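Fucose-binding lectin (Kordia periserrulae, PDB 6HTN) binds fucose, taking up methyl alpha-L-fucopyranoside in pockets between the blades of a beta-propeller, as expected of a carbohydrate-binding lectin. Local coordinates at residues Ala3-Asp8 / Ile13-Tyr18; Ile66-Ile71 / Asp85-Gly90; Thr93-Gly98 / Ser135-Gly140. All blocks are in the same frame, centred on the assembly; numbering follows the deposited sequence. Where two conformers were deposited one is given.

Contact 1: residues Ala3-Asp8 / Ile13-Tyr18; sequences ATSWLD and IHLRIY. Unlike the reference sequence in segment 3-8: L7 (reference Val). With MFU (methyl alpha-L-fucopyranoside), chain G; MFU (methyl alpha-L-fucopyranoside), chain O.
W6 and H14 face each other across a hydrogen-bonded pair of the antiparallel hairpin joining strand 3-7 with the 13-18 part of strand 13-20, the first two strands of a four-stranded propeller blade. The CB of H14 sits over one face of the indole, 3.5 Å from the centroid of the W6 six-membered ring, a CH-pi contact. Beyond it the imidazole lies nearly parallel to the five-membered ring of W6, planes at 8°, but slid so far that the rings barely overlap. NE2 of H14 donates to OD2 of D8 at 2.8 Å, almost straight at 178°; OD2 lies in the imidazole plane, but NE2 comes to it from above the carboxylate plane. ND1 of H14 bonds to D33, and two carboxylates would favour a protonated imidazole.

On the same side of the sheet, W6 CH2 stands 3.7 Å above the centre of the R16 guanidinium, turned 62° from the indole, while CG of R16 meets the indole edge. The R16 chain bends at chi2, bringing NH1 back to the carbonyl of L15 and pointing NE and NH2 at the sugar. NE of R16 donates to O4 of fucoside G at 2.9 Å and its NH2 to O5 at 2.8 Å. Arginine suits this place because one flat group reads two sugar oxygens; its salt bridge to D33 probably offsets the charge, consistent with a donor already oriented for fucose.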
loop_
_atom_site.group_PDB
_atom_site.type_symbol
_atom_site.label_atom_id
_atom_site.label_comp_id
_atom_site.label_asym_id
_atom_site.label_seq_id
_atom_site.Cartn_x
_atom_site.Cartn_y
_atom_site.Cartn_z
ATOM N N ALA A 3 9.030 11.328 -10.436
ATOM C CA ALA A 3 9.348 11.885 -11.760
ATOM C C ALA A 3 9.908 13.275 -11.593
ATOM O O ALA A 3 9.278 14.088 -10.849
ATOM C CB ALA A 3 8.159 11.895 -12.625
ATOM N N THR A 4 11.004 13.601 -12.249
ATOM C CA THR A 4 11.509 14.991 -12.250
ATOM C C THR A 4 11.986 15.299 -13.651
ATOM O O THR A 4 12.241 14.348 -14.436
ATOM C CB THR A 4 12.530 15.239 -11.154
ATOM O OG1 THR A 4 12.689 16.683 -11.005
ATOM C CG2 THR A 4 13.863 14.585 -11.420
ATOM N N SER A 5 12.077 16.554 -14.031
ATOM C CA SER A 5 12.486 16.897 -15.409
ATOM C C SER A 5 13.102 18.297 -15.383
ATOM O O SER A 5 12.811 19.098 -14.446
ATOM C CB SER A 5 11.365 16.842 -16.369
ATOM O OG SER A 5 10.320 17.752 -16.077
ATOM N N TRP A 6 13.900 18.600 -16.407
ATOM C CA TRP A 6 14.461 19.963 -16.553
ATOM C C TRP A 6 14.728 20.211 -18.024
ATOM O O TRP A 6 14.897 19.268 -18.799
ATOM C CB TRP A 6 15.727 20.176 -15.725
ATOM C CG TRP A 6 16.897 19.345 -16.154
ATOM C CD1 TRP A 6 17.912 19.724 -16.999
ATOM C CD2 TRP A 6 17.159 17.976 -15.827
ATOM N NE1 TRP A 6 18.804 18.693 -17.178
ATOM C CE2 TRP A 6 18.384 17.614 -16.446
ATOM C CE3 TRP A 6 16.527 17.034 -14.984
ATOM C CZ2 TRP A 6 18.953 16.357 -16.309
ATOM C CZ3 TRP A 6 17.133 15.822 -14.798
ATOM C CH2 TRP A 6 18.296 15.464 -15.482
ATOM N N LEU A 7 14.749 21.485 -18.391
ATOM C CA LEU A 7 15.114 21.924 -19.758
ATOM C C LEU A 7 16.542 22.412 -19.752
ATOM O O LEU A 7 16.944 23.142 -18.828
ATOM C CB LEU A 7 14.194 23.062 -20.150
ATOM C CG LEU A 7 12.795 22.666 -20.548
ATOM C CD1 LEU A 7 11.906 23.917 -20.564
ATOM C CD2 LEU A 7 12.695 21.902 -21.847
ATOM N N ASP A 8 17.333 21.955 -20.705
ATOM C CA ASP A 8 18.707 22.492 -20.843
ATOM C C ASP A 8 18.636 23.795 -21.658
ATOM O O ASP A 8 17.538 24.212 -22.097
ATOM C CB ASP A 8 19.663 21.442 -21.407
ATOM C CG ASP A 8 19.375 21.009 -22.827
ATOM O OD1 ASP A 8 18.778 21.810 -23.615
ATOM O OD2 ASP A 8 19.765 19.855 -23.152
ATOM N N ILE A 13 14.247 18.678 -23.320
ATOM C CA ILE A 13 13.731 18.103 -22.035
ATOM C C ILE A 13 14.612 16.919 -21.609
ATOM O O ILE A 13 15.016 16.094 -22.446
ATOM C CB ILE A 13 12.264 17.710 -22.181
ATOM C CG1 ILE A 13 11.654 17.347 -20.813
ATOM C CG2 ILE A 13 12.041 16.600 -23.188
ATOM C CD1 ILE A 13 11.709 18.492 -19.807
ATOM N N HIS A 14 14.853 16.818 -20.319
ATOM C CA HIS A 14 15.499 15.676 -19.653
ATOM C C HIS A 14 14.510 15.130 -18.630
ATOM O O HIS A 14 13.987 15.944 -17.853
ATOM C CB HIS A 14 16.804 16.077 -18.994
ATOM C CG HIS A 14 17.772 16.647 -19.993
ATOM N ND1 HIS A 14 18.767 15.845 -20.565
ATOM C CD2 HIS A 14 17.859 17.881 -20.568
ATOM C CE1 HIS A 14 19.463 16.605 -21.442
ATOM N NE2 HIS A 14 18.928 17.825 -21.485
ATOM N N LEU A 15 14.260 13.826 -18.664
ATOM C CA LEU A 15 13.329 13.180 -17.689
ATOM C C LEU A 15 14.122 12.211 -16.857
ATOM O O LEU A 15 15.000 11.475 -17.387
ATOM C CB LEU A 15 12.219 12.438 -18.447
ATOM C CG LEU A 15 11.394 13.219 -19.458
ATOM C CD1 LEU A 15 10.413 12.284 -20.193
ATOM C CD2 LEU A 15 10.609 14.339 -18.794
ATOM N N ARG A 16 13.806 12.136 -15.573
ATOM C CA ARG A 16 14.393 11.130 -14.671
ATOM C C ARG A 16 13.232 10.489 -13.906
ATOM O O ARG A 16 12.527 11.236 -13.173
ATOM C CB ARG A 16 15.471 11.650 -13.753
ATOM C CG ARG A 16 16.670 12.244 -14.484
ATOM C CD ARG A 16 17.501 11.119 -15.134
ATOM N NE ARG A 16 18.716 11.686 -15.787
ATOM C CZ ARG A 16 18.791 12.152 -17.019
ATOM N NH1 ARG A 16 17.763 12.243 -17.801
ATOM N NH2 ARG A 16 19.958 12.570 -17.458
ATOM N N ILE A 17 13.038 9.193 -14.057
ATOM C CA ILE A 17 11.879 8.457 -13.481
ATOM C C ILE A 17 12.431 7.422 -12.517
ATOM O O ILE A 17 13.216 6.536 -12.951
ATOM C CB ILE A 17 11.008 7.855 -14.581
ATOM C CG1 ILE A 17 10.652 8.825 -15.696
ATOM C CG2 ILE A 17 9.791 7.175 -13.978
ATOM C CD1 ILE A 17 9.911 10.096 -15.214
ATOM N N TYR A 18 12.016 7.442 -11.267
ATOM C CA TYR A 18 12.530 6.596 -10.186
ATOM C C TYR A 18 11.451 5.624 -9.722
ATOM O O TYR A 18 10.300 6.046 -9.472
ATOM C CB TYR A 18 13.021 7.456 -9.013
ATOM C CG TYR A 18 14.125 8.411 -9.418
ATOM C CD1 TYR A 18 15.455 7.985 -9.475
ATOM C CD2 TYR A 18 13.825 9.681 -9.860
ATOM C CE1 TYR A 18 16.450 8.841 -9.939
ATOM C CE2 TYR A 18 14.801 10.536 -10.307
ATOM C CZ TYR A 18 16.118 10.117 -10.354
ATOM O OH TYR A 18 17.079 10.951 -10.919
HETATM C C1 MFU G . 22.829 10.627 -16.117
HETATM C C2 MFU G . 22.414 9.614 -15.047
HETATM C C3 MFU G . 22.703 10.010 -13.637
HETATM C C4 MFU G . 21.977 11.315 -13.352
HETATM C C5 MFU G . 22.516 12.250 -14.449
HETATM C C6 MFU G . 21.785 13.626 -14.350
HETATM O O1 MFU G . 24.189 10.703 -15.870
HETATM O O2 MFU G . 23.207 8.387 -15.246
HETATM O O3 MFU G . 22.272 9.053 -12.641
HETATM O O4 MFU G . 20.554 11.198 -13.592
HETATM O O5 MFU G . 22.118 11.851 -15.767
HETATM C CM MFU G . 24.810 11.601 -16.831
HETATM C C1 MFU O . 7.476 11.073 -26.035
HETATM C C2 MFU O . 7.384 9.827 -25.155
HETATM C C3 MFU O . 8.672 9.609 -24.466
HETATM C C4 MFU O . 9.161 10.752 -23.633
HETATM C C5 MFU O . 9.303 11.948 -24.627
HETATM C C6 MFU O . 9.721 13.170 -23.865
HETATM O O1 MFU O . 8.440 10.735 -27.017
HETATM O O2 MFU O . 7.078 8.736 -26.049
HETATM O O3 MFU O . 8.577 8.380 -23.664
HETATM O O4 MFU O . 8.180 11.090 -22.658
HETATM O O5 MFU O . 8.049 12.131 -25.247
HETATM C CM MFU O . 8.741 11.898 -27.881
#

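Contact 2: residues Ile66-Ile71 / Asp85-Gly90; sequences IRVYAI and DKWYSG. With MFU (methyl alpha-L-fucopyranoside), chain H; MFU (methyl alpha-L-fucopyranoside), chain G.
W87 packs against I66 and V68 with no hydrogen bond between segments 66-71 and 85-90, yet this small interface serves two different fucosides, one through W87 and the other through R67. W87 donates from NE1 to O3 of fucoside G at 2.9 Å, the oxygen lying in the indole plane. R67 turns to fucoside H instead: its NE donates to O4 at 2.8 Å and its NH2 to O5 at 2.9 Å.

What joins the segments directly is apolar. The benzo end of W87 pushes toward strand 66-71, where CH2 of the indole meets CG2 of I66 at 3.8 Å, with that methyl at the ring edge. V68 reaches the same corner through CG2, 4.0 Å from CH2 of W87, its side chain crossing the indole at about a right angle. Two beta-branched residues suit this place: I66 and V68 alternate along the strand and project to the same side, offering W87 a short rigid wall. I66 has a second task, since its CG1 lies anti to the carbonyl carbon (chi1 -53°) and carries CD1 onward to the sugar of site G.

On the other side of the strand, R67 bends at chi2 and returns NH1 to the carbonyl of I66, which lies in the guanidinium plane and helps fix its rotation. Y88 stands nearby, its ring plane 65° from the guanidinium; its hydroxyl bonds to D83, which also forms a salt bridge with R67.

Strand 77-82 runs between strands 64-71 and 87-89 in this four-stranded blade. Y18 of strand 13-20 packs on I66, V68 and W87 from the preceding blade, while R67 and Y69 touch I116 of strand 114-121 in the next.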
loop_
_atom_site.group_PDB
_atom_site.type_symbol
_atom_site.label_atom_id
_atom_site.label_comp_id
_atom_site.label_asym_id
_atom_site.label_seq_id
_atom_site.Cartn_x
_atom_site.Cartn_y
_atom_site.Cartn_z
ATOM N N ILE A 66 19.935 16.619 -8.273
ATOM C CA ILE A 66 18.726 15.782 -8.086
ATOM C C ILE A 66 18.738 15.267 -6.659
ATOM O O ILE A 66 19.774 14.913 -6.102
ATOM C CB ILE A 66 18.687 14.615 -9.092
ATOM C CG1 ILE A 66 18.842 15.071 -10.530
ATOM C CG2 ILE A 66 17.424 13.789 -8.889
ATOM C CD1 ILE A 66 19.015 13.949 -11.545
ATOM N N ARG A 67 17.550 15.223 -6.039
ATOM C CA ARG A 67 17.385 14.611 -4.727
ATOM C C ARG A 67 16.206 13.643 -4.804
ATOM O O ARG A 67 15.145 14.008 -5.312
ATOM C CB ARG A 67 17.141 15.685 -3.659
ATOM C CG ARG A 67 18.289 16.667 -3.464
ATOM C CD ARG A 67 19.480 16.007 -2.838
ATOM N NE ARG A 67 20.594 16.952 -2.583
ATOM C CZ ARG A 67 21.504 17.285 -3.479
ATOM N NH1 ARG A 67 21.487 16.821 -4.722
ATOM N NH2 ARG A 67 22.457 18.132 -3.102
ATOM N N VAL A 68 16.436 12.434 -4.319
ATOM C CA VAL A 68 15.449 11.330 -4.355
ATOM C C VAL A 68 15.261 10.862 -2.920
ATOM O O VAL A 68 16.238 10.700 -2.182
ATOM C CB VAL A 68 15.998 10.184 -5.257
ATOM C CG1 VAL A 68 15.131 8.996 -5.274
ATOM C CG2 VAL A 68 16.218 10.663 -6.653
ATOM N N TYR A 69 14.014 10.643 -2.525
ATOM C CA TYR A 69 13.609 10.295 -1.150
ATOM C C TYR A 69 12.752 9.032 -1.149
ATOM O O TYR A 69 11.757 8.962 -1.878
ATOM C CB TYR A 69 12.842 11.477 -0.515
ATOM C CG TYR A 69 13.631 12.764 -0.467
ATOM C CD1 TYR A 69 14.519 12.999 0.570
ATOM C CD2 TYR A 69 13.573 13.662 -1.521
ATOM C CE1 TYR A 69 15.299 14.152 0.578
ATOM C CE2 TYR A 69 14.358 14.797 -1.538
ATOM C CZ TYR A 69 15.237 15.032 -0.495
ATOM O OH TYR A 69 16.068 16.128 -0.537
ATOM N N ALA A 70 13.145 8.056 -0.355
ATOM C CA ALA A 70 12.436 6.784 -0.244
ATOM C C ALA A 70 12.488 6.314 1.183
ATOM O O ALA A 70 13.161 6.916 2.002
ATOM C CB ALA A 70 13.047 5.741 -1.171
ATOM N N ILE A 71 11.772 5.251 1.487
ATOM C CA ILE A 71 11.884 4.574 2.798
ATOM C C ILE A 71 12.932 3.466 2.677
ATOM O O ILE A 71 12.824 2.610 1.792
ATOM C CB ILE A 71 10.532 4.045 3.273
ATOM C CG1 ILE A 71 9.438 5.118 3.225
ATOM C CG2 ILE A 71 10.708 3.458 4.672
ATOM C CD1 ILE A 71 9.839 6.424 3.865
ATOM N N ASP A 85 28.473 14.082 -10.525
ATOM C CA ASP A 85 29.032 12.853 -11.156
ATOM C C ASP A 85 28.877 11.607 -10.307
ATOM O O ASP A 85 29.362 10.569 -10.760
ATOM C CB ASP A 85 30.516 13.074 -11.466
ATOM C CG ASP A 85 31.336 13.533 -10.264
ATOM O OD1 ASP A 85 30.793 13.604 -9.116
ATOM O OD2 ASP A 85 32.520 13.906 -10.486
ATOM N N LYS A 86 28.169 11.642 -9.182
ATOM C CA LYS A 86 27.997 10.411 -8.390
ATOM C C LYS A 86 26.790 10.569 -7.459
ATOM O O LYS A 86 26.527 11.681 -6.969
ATOM C CB LYS A 86 29.216 10.058 -7.551
ATOM C CG LYS A 86 29.637 11.080 -6.527
ATOM C CD LYS A 86 31.082 10.842 -5.979
ATOM N N TRP A 87 26.156 9.461 -7.153
ATOM C CA TRP A 87 25.086 9.448 -6.140
ATOM C C TRP A 87 25.683 9.237 -4.767
ATOM O O TRP A 87 26.541 8.347 -4.581
ATOM C CB TRP A 87 24.085 8.349 -6.475
ATOM C CG TRP A 87 23.272 8.685 -7.670
ATOM C CD1 TRP A 87 23.481 8.319 -8.948
ATOM C CD2 TRP A 87 22.082 9.503 -7.695
ATOM N NE1 TRP A 87 22.545 8.844 -9.776
ATOM C CE2 TRP A 87 21.646 9.576 -9.016
ATOM C CE3 TRP A 87 21.343 10.170 -6.699
ATOM C CZ2 TRP A 87 20.522 10.282 -9.412
ATOM C CZ3 TRP A 87 20.219 10.847 -7.083
ATOM C CH2 TRP A 87 19.789 10.907 -8.394
ATOM N N TYR A 88 25.183 9.966 -3.782
ATOM C CA TYR A 88 25.600 9.783 -2.384
ATOM C C TYR A 88 24.401 9.947 -1.450
ATOM O O TYR A 88 23.390 10.598 -1.820
ATOM C CB TYR A 88 26.739 10.743 -2.047
ATOM C CG TYR A 88 26.363 12.205 -2.049
ATOM C CD1 TYR A 88 25.890 12.813 -0.903
ATOM C CD2 TYR A 88 26.493 12.985 -3.178
ATOM C CE1 TYR A 88 25.518 14.141 -0.892
ATOM C CE2 TYR A 88 26.158 14.325 -3.182
ATOM C CZ TYR A 88 25.677 14.916 -2.026
ATOM O OH TYR A 88 25.318 16.236 -2.025
ATOM N N SER A 89 24.523 9.356 -0.264
ATOM C CA SER A 89 23.475 9.454 0.769
ATOM C C SER A 89 23.544 10.835 1.418
ATOM O O SER A 89 24.614 11.237 1.869
ATOM C CB SER A 89 23.603 8.355 1.774
ATOM O OG SER A 89 22.662 8.526 2.825
ATOM N N GLY A 90 22.438 11.577 1.420
ATOM C CA GLY A 90 22.387 12.919 2.001
ATOM C C GLY A 90 22.209 12.981 3.494
ATOM O O GLY A 90 21.964 11.976 4.153
HETATM C C1 MFU H . 23.394 17.994 0.642
HETATM C C2 MFU H . 22.534 16.993 1.411
HETATM C C3 MFU H . 21.425 17.766 2.118
HETATM C C4 MFU H . 20.609 18.498 1.100
HETATM C C5 MFU H . 21.547 19.489 0.358
HETATM C C6 MFU H . 20.795 20.260 -0.699
HETATM O O1 MFU H . 24.040 18.793 1.649
HETATM O O2 MFU H . 23.389 16.325 2.344
HETATM O O3 MFU H . 20.659 16.848 2.905
HETATM O O4 MFU H . 20.046 17.648 0.108
HETATM O O5 MFU H . 22.600 18.682 -0.307
HETATM C CM MFU H . 24.803 19.800 0.959
HETATM C C1 MFU G . 22.829 10.627 -16.117
HETATM C C2 MFU G . 22.414 9.614 -15.047
HETATM C C3 MFU G . 22.703 10.010 -13.637
HETATM C C4 MFU G . 21.977 11.315 -13.352
HETATM C C5 MFU G . 22.516 12.250 -14.449
HETATM C C6 MFU G . 21.785 13.626 -14.350
HETATM O O1 MFU G . 24.189 10.703 -15.870
HETATM O O2 MFU G . 23.207 8.387 -15.246
HETATM O O3 MFU G . 22.272 9.053 -12.641
HETATM O O4 MFU G . 20.554 11.198 -13.592
HETATM O O5 MFU G . 22.118 11.851 -15.767
HETATM C CM MFU G . 24.810 11.601 -16.831
#

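Contact 3: residues Thr93-Gly98 / Ser135-Gly140; sequences TGQFYG and SKWYVG. With MFU (methyl alpha-L-fucopyranoside), chain H; MFU (methyl alpha-L-fucopyranoside), chain I.
Q95 and W137 approach each other at about a right angle, the amide plane of Q95 standing 84° from the indole, and the nearest atoms, NE2 of Q95 and CD1 of W137, are 4.1 Å apart. The 93-98 loop leads from strand 87-89 to strand 103-108, linking two successive blades, and here meets the last strand of the second, 138-139, beside the fucoside H pocket. Q95 has its CG anti to the carbonyl carbon (chi1 -65°) and runs on extended, a shape that carries the amide across to the backbone of W137. There two waters complete the link. One accepts from NE2 of Q95 and from N of W137; the other donates to OE1 of Q95, at 2.8 Å, and to O of W137, at 2.7 Å. Glutamine suits this position because its amide offers both a donor and an acceptor, matching the backbone N and O of one residue; NE2 also bonds to the carbonyl of A91.

CE1 of F96 meets CG2 of V139 at 4.0 Å, obliquely to the ring, which is also stacked on Y130.

W137 adopts chi1 -73°, which helps direct NE1 to O3 of fucoside H, 2.8 Å away and in the ring plane. Y138 turns away from the loop; its OH lies near C1 of fucoside I. Direct contact is therefore sparse, and the polar connection between loop and sugar-binding tryptophan rests on water.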
loop_
_atom_site.group_PDB
_atom_site.type_symbol
_atom_site.label_atom_id
_atom_site.label_comp_id
_atom_site.label_asym_id
_atom_site.label_seq_id
_atom_site.Cartn_x
_atom_site.Cartn_y
_atom_site.Cartn_z
ATOM N N THR A 93 19.209 11.251 5.530
ATOM C CA THR A 93 19.115 9.799 5.666
ATOM C C THR A 93 19.198 9.378 7.142
ATOM O O THR A 93 20.114 9.811 7.876
ATOM C CB THR A 93 20.221 9.114 4.877
ATOM O OG1 THR A 93 20.034 9.441 3.508
ATOM C CG2 THR A 93 20.262 7.614 5.120
ATOM N N GLY A 94 18.263 8.552 7.562
ATOM C CA GLY A 94 18.283 7.903 8.861
ATOM C C GLY A 94 17.750 8.763 9.997
ATOM O O GLY A 94 17.722 8.281 11.133
ATOM N N GLN A 95 17.313 9.989 9.765
ATOM C CA GLN A 95 16.827 10.873 10.857
ATOM C C GLN A 95 15.382 10.537 11.280
ATOM O O GLN A 95 15.059 10.667 12.476
ATOM C CB GLN A 95 16.963 12.337 10.485
ATOM C CG GLN A 95 18.421 12.780 10.315
ATOM C CD GLN A 95 18.513 14.292 10.284
ATOM O OE1 GLN A 95 17.927 14.967 11.146
ATOM N NE2 GLN A 95 19.259 14.839 9.331
ATOM N N PHE A 96 14.501 10.185 10.336
ATOM C CA PHE A 96 13.061 10.108 10.625
ATOM C C PHE A 96 12.468 8.828 10.064
ATOM O O PHE A 96 12.806 8.391 8.958
ATOM C CB PHE A 96 12.336 11.310 10.010
ATOM C CG PHE A 96 12.857 12.635 10.509
ATOM C CD1 PHE A 96 12.551 13.060 11.792
ATOM C CD2 PHE A 96 13.641 13.422 9.710
ATOM C CE1 PHE A 96 13.025 14.277 12.264
ATOM C CE2 PHE A 96 14.136 14.631 10.187
ATOM C CZ PHE A 96 13.826 15.049 11.442
ATOM N N TYR A 97 11.495 8.291 10.797
ATOM C CA TYR A 97 10.683 7.177 10.296
ATOM C C TYR A 97 9.742 7.667 9.229
ATOM O O TYR A 97 9.153 8.754 9.373
ATOM C CB TYR A 97 9.854 6.555 11.417
ATOM C CG TYR A 97 10.663 5.722 12.381
ATOM C CD1 TYR A 97 11.171 4.492 12.010
ATOM C CD2 TYR A 97 10.880 6.152 13.665
ATOM C CE1 TYR A 97 11.883 3.703 12.894
ATOM C CE2 TYR A 97 11.581 5.377 14.579
ATOM C CZ TYR A 97 12.098 4.147 14.184
ATOM O OH TYR A 97 12.780 3.396 15.113
ATOM N N GLY A 98 9.568 6.875 8.179
ATOM C CA GLY A 98 8.588 7.166 7.132
ATOM C C GLY A 98 7.721 5.988 6.877
ATOM O O GLY A 98 8.212 4.876 6.833
ATOM N N SER A 135 21.322 24.588 6.079
ATOM C CA SER A 135 22.122 24.303 7.293
ATOM C C SER A 135 21.832 22.893 7.832
ATOM O O SER A 135 22.740 22.038 7.831
ATOM C CB SER A 135 21.871 25.409 8.306
ATOM O OG SER A 135 22.496 25.129 9.539
ATOM N N LYS A 136 20.645 22.682 8.381
ATOM C CA LYS A 136 20.260 21.391 8.992
ATOM C C LYS A 136 18.811 21.113 8.583
ATOM O O LYS A 136 18.056 22.068 8.381
ATOM C CB LYS A 136 20.336 21.426 10.517
ATOM N N TRP A 137 18.446 19.834 8.543
ATOM C CA TRP A 137 17.018 19.497 8.373
ATOM C C TRP A 137 16.290 19.814 9.663
ATOM O O TRP A 137 16.791 19.494 10.775
ATOM C CB TRP A 137 16.883 18.025 7.995
ATOM C CG TRP A 137 17.326 17.782 6.589
ATOM C CD1 TRP A 137 18.575 17.385 6.180
ATOM C CD2 TRP A 137 16.545 17.872 5.399
ATOM N NE1 TRP A 137 18.613 17.252 4.832
ATOM C CE2 TRP A 137 17.381 17.549 4.302
ATOM C CE3 TRP A 137 15.203 18.194 5.134
ATOM C CZ2 TRP A 137 16.929 17.530 2.993
ATOM C CZ3 TRP A 137 14.747 18.168 3.851
ATOM C CH2 TRP A 137 15.595 17.823 2.787
ATOM N N TYR A 138 15.095 20.361 9.536
ATOM C CA TYR A 138 14.223 20.606 10.697
ATOM C C TYR A 138 12.783 20.260 10.332
ATOM O O TYR A 138 12.380 20.325 9.136
ATOM C CB TYR A 138 14.383 22.074 11.135
ATOM C CG TYR A 138 13.917 23.111 10.158
ATOM C CD1 TYR A 138 12.615 23.608 10.200
ATOM C CD2 TYR A 138 14.771 23.701 9.241
ATOM C CE1 TYR A 138 12.165 24.578 9.326
ATOM C CE2 TYR A 138 14.347 24.688 8.363
ATOM C CZ TYR A 138 13.036 25.138 8.396
ATOM O OH TYR A 138 12.562 26.081 7.529
ATOM N N VAL A 139 11.999 20.013 11.365
ATOM C CA VAL A 139 10.563 19.704 11.190
ATOM C C VAL A 139 9.835 21.020 10.950
ATOM O O VAL A 139 9.965 21.942 11.792
ATOM C CB VAL A 139 9.991 18.895 12.373
ATOM C CG1 VAL A 139 8.485 18.735 12.233
ATOM C CG2 VAL A 139 10.692 17.576 12.530
ATOM N N GLY A 140 9.097 21.118 9.850
ATOM C CA GLY A 140 8.397 22.333 9.451
ATOM C C GLY A 140 7.079 22.508 10.138
ATOM O O GLY A 140 6.599 21.584 10.888
HETATM C C1 MFU H . 23.394 17.994 0.642
HETATM C C2 MFU H . 22.534 16.993 1.411
HETATM C C3 MFU H . 21.425 17.766 2.118
HETATM C C4 MFU H . 20.609 18.498 1.100
HETATM C C5 MFU H . 21.547 19.489 0.358
HETATM C C6 MFU H . 20.795 20.260 -0.699
HETATM O O1 MFU H . 24.040 18.793 1.649
HETATM O O2 MFU H . 23.389 16.325 2.344
HETATM O O3 MFU H . 20.659 16.848 2.905
HETATM O O4 MFU H . 20.046 17.648 0.108
HETATM O O5 MFU H . 22.600 18.682 -0.307
HETATM C CM MFU H . 24.803 19.800 0.959
HETATM C C1 MFU I . 9.123 26.906 6.702
HETATM C C2 MFU I . 8.171 25.800 7.126
HETATM C C3 MFU I . 6.819 25.975 6.469
HETATM C C4 MFU I . 6.883 26.136 5.018
HETATM C C5 MFU I . 7.839 27.286 4.722
HETATM C C6 MFU I . 8.025 27.569 3.287
HETATM O O1 MFU I . 8.488 28.013 7.337
HETATM O O2 MFU I . 8.119 25.692 8.545
HETATM O O3 MFU I . 5.973 24.864 6.888
HETATM O O4 MFU I . 7.533 24.960 4.390
HETATM O O5 MFU I . 9.106 27.110 5.358
HETATM C CM MFU I . 9.266 29.186 7.242
HETATM O O HOH W 1 20.596 17.743 9.196
HETATM O O HOH W 2 18.576 17.673 11.520
#

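Overall arrangement
Contact 1 is a true strand pairing within one blade, bound by backbone hydrogen bonds, whereas contacts 2 and 3 join segments that are not hydrogen-bonded neighbours. Contact 2 is the buried one, its centre about 6 Å from the centre of the chain, apolar where W87 meets the strand, with R67 and Y88 at its polar edge; contact 3, its centre about 14 Å from that of the chain, lies toward the surface and relies on water, and contact 1 is partly buried and rich in polar and aromatic groups. Contacts 1 and 2 share fucoside G, contacts 2 and 3 fucoside H. In both pairs a tyrosine of one blade meets the sugar-binding tryptophan of the next (Y18 with W87, Y69 with W137).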